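Local coordinates for ABC transporter, periplasmic substrate-binding protein (Thermotoga maritima, PDB 2HPG) that probably captures a solute in the periplasm and delivers it to the membrane subunits of a tripartite ATP-independent (TRAP) transporter, at residues W30-D41 against E244-M253. Residues are numbered along the deposited sequence; the frame is centred on the assembly and turned at random.
Sequences WAKAVEEKTNGD and EYQKIIEEEM
Trp30 reaches from helix 22-37 across to helix 243-278, where its indole NE1 donates a hydrogen bond to Ile249 O at 3.2 Å. The N-H points close to the acceptor (157°) and meets a lone pair in the carbonyl plane. That oxygen also receives the helical bond from Met253 N, so two donors grip it. With CG swung anti to the backbone N (chi1 162°), the indole extends over to the second helix. Met253, a selenomethionine, lies across one face in a Met-aromatic contact, though the close fit of this conformer, one of two modelled, is doubtful and should not be read in detail. Ile249 CG2 sits at the ring edge and Phe13 packs edge-to-face.

Glu252 drapes along the more open flank. Its CB lies against Trp30 CD1 and Val34 CG2, and a bend at chi2 turns the carboxylate toward Ala33 CB and the Lys37 chain. Lys37 NZ and Glu252 OE2 stay 4.5 Å apart, too far for a salt bridge, though the opposite charges probably attract.

At the other end Tyr245 takes Thr38 over one ring face, CG2 4.0 Å from the centroid, and its OH donates to Asp41 OD2 at 3.1 Å from above the carboxylate plane. Between these ends Val34 CG1 meets Ile249 CG1 at 3.9 Å. Over 30-37 and 244-253 the axes run roughly antiparallel (150°), 9.3 Å apart at closest approach. Asn39, at positive phi, closes helix 22-37 with a Schellman motif, and the turn leads into strand 42-47: an antiparallel helix pair flanking the sheet of a periplasmic-binding-protein fold.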
loop_
_atom_site.group_PDB
_atom_site.type_symbol
_atom_site.label_atom_id
_atom_site.label_comp_id
_atom_site.label_asym_id
_atom_site.label_seq_id
_atom_site.Cartn_x
_atom_site.Cartn_y
_atom_site.Cartn_z
ATOM N N TRP A 30 13.276 7.935 9.496
ATOM C CA TRP A 30 13.492 8.772 8.331
ATOM C C TRP A 30 13.589 10.250 8.686
ATOM O O TRP A 30 14.488 10.948 8.212
ATOM C CB TRP A 30 12.369 8.565 7.328
ATOM C CG TRP A 30 12.243 9.628 6.321
ATOM C CD1 TRP A 30 13.136 9.948 5.334
ATOM C CD2 TRP A 30 11.121 10.493 6.148
ATOM N NE1 TRP A 30 12.637 10.958 4.553
ATOM C CE2 TRP A 30 11.408 11.332 5.048
ATOM C CE3 TRP A 30 9.898 10.655 6.832
ATOM C CZ2 TRP A 30 10.519 12.317 4.610
ATOM C CZ3 TRP A 30 9.009 11.623 6.386
ATOM C CH2 TRP A 30 9.317 12.436 5.280
ATOM N N ALA A 31 12.646 10.716 9.494
ATOM C CA ALA A 31 12.609 12.109 9.948
ATOM C C ALA A 31 13.872 12.469 10.716
ATOM O O ALA A 31 14.469 13.512 10.484
ATOM C CB ALA A 31 11.395 12.343 10.823
ATOM N N LYS A 32 14.265 11.606 11.645
ATOM C CA LYS A 32 15.478 11.833 12.437
ATOM C C LYS A 32 16.743 11.920 11.558
ATOM O O LYS A 32 17.584 12.795 11.782
ATOM C CB LYS A 32 15.582 10.761 13.517
ATOM C CG LYS A 32 16.675 10.978 14.529
ATOM C CD LYS A 32 16.421 10.151 15.800
ATOM C CE LYS A 32 15.460 10.874 16.775
ATOM N NZ LYS A 32 15.145 10.088 18.035
ATOM N N ALA A 33 16.840 11.062 10.531
ATOM C CA ALA A 33 17.973 11.055 9.592
ATOM C C ALA A 33 18.031 12.303 8.698
ATOM O O ALA A 33 19.112 12.868 8.506
ATOM C CB ALA A 33 17.944 9.782 8.715
ATOM N N VAL A 34 16.886 12.727 8.144
ATOM C CA VAL A 34 16.810 13.998 7.396
ATOM C C VAL A 34 17.190 15.199 8.258
ATOM O O VAL A 34 17.898 16.080 7.808
ATOM C CB VAL A 34 15.412 14.213 6.799
ATOM C CG1 VAL A 34 15.252 15.649 6.282
ATOM C CG2 VAL A 34 15.189 13.215 5.699
ATOM N N GLU A 35 16.729 15.210 9.502
ATOM C CA GLU A 35 17.073 16.265 10.441
ATOM C C GLU A 35 18.581 16.292 10.694
ATOM O O GLU A 35 19.196 17.351 10.644
ATOM C CB GLU A 35 16.275 16.100 11.741
ATOM C CG GLU A 35 14.836 16.605 11.593
ATOM C CD GLU A 35 13.859 16.039 12.605
ATOM O OE1 GLU A 35 14.296 15.510 13.640
ATOM O OE2 GLU A 35 12.638 16.132 12.355
ATOM N N GLU A 36 19.170 15.121 10.945
ATOM C CA GLU A 36 20.612 15.000 11.167
ATOM C C GLU A 36 21.424 15.470 9.958
ATOM O O GLU A 36 22.306 16.312 10.086
ATOM C CB GLU A 36 20.970 13.556 11.512
ATOM C CG GLU A 36 20.532 13.148 12.921
ATOM C CD GLU A 36 20.712 11.670 13.190
ATOM O OE1 GLU A 36 21.246 10.967 12.306
ATOM O OE2 GLU A 36 20.335 11.220 14.296
ATOM N N LYS A 37 21.106 14.937 8.790
ATOM C CA LYS A 37 21.866 15.229 7.579
ATOM C C LYS A 37 21.646 16.627 6.978
ATOM O O LYS A 37 22.405 17.047 6.098
ATOM C CB LYS A 37 21.588 14.156 6.530
ATOM C CG LYS A 37 22.049 12.767 6.973
ATOM C CD LYS A 37 22.183 11.806 5.809
ATOM C CE LYS A 37 22.401 10.367 6.280
ATOM N NZ LYS A 37 23.346 10.242 7.451
ATOM N N THR A 38 20.602 17.330 7.428
ATOM C CA THR A 38 20.351 18.724 7.018
ATOM C C THR A 38 20.748 19.687 8.125
ATOM O O THR A 38 20.484 20.887 8.041
ATOM C CB THR A 38 18.855 18.974 6.705
ATOM O OG1 THR A 38 18.084 18.791 7.903
ATOM C CG2 THR A 38 18.377 18.062 5.607
ATOM N N ASN A 39 21.345 19.151 9.183
ATOM C CA ASN A 39 21.825 19.938 10.305
ATOM C C ASN A 39 20.704 20.669 11.036
ATOM O O ASN A 39 20.913 21.783 11.535
ATOM C CB ASN A 39 22.891 20.965 9.845
ATOM C CG ASN A 39 23.779 20.453 8.703
ATOM O OD1 ASN A 39 23.734 20.986 7.587
ATOM N ND2 ASN A 39 24.584 19.427 8.976
ATOM N N GLY A 40 19.520 20.065 11.104
ATOM C CA GLY A 40 18.384 20.683 11.774
ATOM C C GLY A 40 17.635 21.713 10.937
ATOM O O GLY A 40 16.648 22.280 11.401
ATOM N N ASP A 41 18.086 21.962 9.711
ATOM C CA ASP A 41 17.395 22.903 8.829
ATOM C C ASP A 41 16.052 22.391 8.313
ATOM O O ASP A 41 15.179 23.192 8.010
ATOM C CB ASP A 41 18.276 23.313 7.641
ATOM C CG ASP A 41 19.109 24.558 7.935
ATOM O OD1 ASP A 41 19.231 24.947 9.116
ATOM O OD2 ASP A 41 19.617 25.164 6.975
ATOM N N GLU A 244 20.396 19.876 -2.458
ATOM C CA GLU A 244 21.043 18.944 -1.542
ATOM C C GLU A 244 20.016 18.337 -0.595
ATOM O O GLU A 244 20.075 17.152 -0.258
ATOM C CB GLU A 244 22.122 19.649 -0.715
ATOM C CG GLU A 244 23.020 18.680 0.060
ATOM C CD GLU A 244 23.656 19.273 1.308
ATOM O OE1 GLU A 244 23.768 20.514 1.411
ATOM O OE2 GLU A 244 24.057 18.479 2.190
ATOM N N TYR A 245 19.086 19.168 -0.137
ATOM C CA TYR A 245 18.067 18.706 0.809
ATOM C C TYR A 245 17.020 17.863 0.100
ATOM O O TYR A 245 16.503 16.908 0.662
ATOM C CB TYR A 245 17.407 19.886 1.520
ATOM C CG TYR A 245 18.284 20.636 2.495
ATOM C CD1 TYR A 245 19.564 20.197 2.829
ATOM C CD2 TYR A 245 17.803 21.782 3.125
ATOM C CE1 TYR A 245 20.349 20.901 3.748
ATOM C CE2 TYR A 245 18.572 22.483 4.042
ATOM C CZ TYR A 245 19.844 22.049 4.342
ATOM O OH TYR A 245 20.582 22.766 5.264
ATOM N N GLN A 246 16.712 18.221 -1.134
ATOM C CA GLN A 246 15.823 17.423 -1.954
ATOM C C GLN A 246 16.336 15.983 -2.058
ATOM O O GLN A 246 15.565 15.025 -1.913
ATOM C CB GLN A 246 15.684 18.046 -3.351
ATOM C CG GLN A 246 14.933 19.363 -3.367
ATOM C CD GLN A 246 14.733 19.937 -4.763
ATOM O OE1 GLN A 246 14.359 21.097 -4.914
ATOM N NE2 GLN A 246 14.973 19.137 -5.779
ATOM N N LYS A 247 17.637 15.838 -2.292
ATOM C CA LYS A 247 18.253 14.522 -2.443
ATOM C C LYS A 247 18.312 13.751 -1.143
ATOM O O LYS A 247 18.055 12.555 -1.144
ATOM C CB LYS A 247 19.666 14.618 -3.049
ATOM C CG LYS A 247 19.674 14.752 -4.561
ATOM C CD LYS A 247 21.062 14.492 -5.156
ATOM C CE LYS A 247 21.110 14.888 -6.634
ATOM N NZ LYS A 247 22.331 14.342 -7.342
ATOM N N ILE A 248 18.672 14.423 -0.049
ATOM C CA ILE A 248 18.667 13.802 1.269
ATOM C C ILE A 248 17.281 13.266 1.647
ATOM O O ILE A 248 17.151 12.152 2.159
ATOM C CB ILE A 248 19.103 14.786 2.356
ATOM C CG1 ILE A 248 20.598 15.119 2.210
ATOM C CG2 ILE A 248 18.840 14.201 3.761
ATOM C CD1 ILE A 248 20.991 16.450 2.808
ATOM N N ILE A 249 16.250 14.061 1.415
ATOM C CA ILE A 249 14.900 13.653 1.798
ATOM C C ILE A 249 14.461 12.388 1.052
ATOM O O ILE A 249 13.988 11.430 1.682
ATOM C CB ILE A 249 13.865 14.773 1.579
ATOM C CG1 ILE A 249 14.122 15.931 2.534
ATOM C CG2 ILE A 249 12.474 14.261 1.846
ATOM C CD1 ILE A 249 13.384 17.211 2.149
ATOM N N GLU A 250 14.612 12.385 -0.275
ATOM C CA GLU A 250 14.239 11.233 -1.102
ATOM C C GLU A 250 15.062 9.988 -0.836
ATOM O O GLU A 250 14.521 8.891 -0.814
ATOM C CB GLU A 250 14.410 11.553 -2.576
ATOM C CG GLU A 250 13.465 12.555 -3.123
ATOM C CD GLU A 250 13.771 12.890 -4.575
ATOM O OE1 GLU A 250 14.907 13.331 -4.864
ATOM O OE2 GLU A 250 12.874 12.718 -5.433
ATOM N N GLU A 251 16.379 10.158 -0.702
ATOM C CA GLU A 251 17.305 9.032 -0.471
ATOM C C GLU A 251 17.103 8.399 0.887
ATOM O O GLU A 251 17.143 7.185 1.023
ATOM C CB GLU A 251 18.772 9.492 -0.565
ATOM C CG GLU A 251 19.231 9.796 -1.982
ATOM C CD GLU A 251 20.680 10.251 -2.050
ATOM O OE1 GLU A 251 21.327 10.412 -0.988
ATOM O OE2 GLU A 251 21.165 10.448 -3.182
ATOM N N GLU A 252 16.918 9.227 1.903
ATOM C CA GLU A 252 16.694 8.710 3.232
ATOM C C GLU A 252 15.378 7.962 3.376
ATOM O O GLU A 252 15.266 7.047 4.205
ATOM C CB GLU A 252 16.750 9.834 4.247
ATOM C CG GLU A 252 18.143 10.323 4.471
ATOM C CD GLU A 252 19.065 9.215 4.896
ATOM O OE1 GLU A 252 18.646 8.377 5.732
ATOM O OE2 GLU A 252 20.206 9.179 4.375
HETATM N N MSE A 253 14.389 8.302 2.577
HETATM C CA MSE A 253 13.140 7.606 2.733
HETATM C C MSE A 253 13.000 6.384 1.848
HETATM O O MSE A 253 12.282 5.455 2.204
HETATM C CB MSE A 253 11.971 8.532 2.540
HETATM C CG MSE A 253 11.023 8.359 3.695
HETATM SE SE MSE A 253 9.342 8.559 3.068
HETATM C CE MSE A 253 8.513 9.731 4.328
#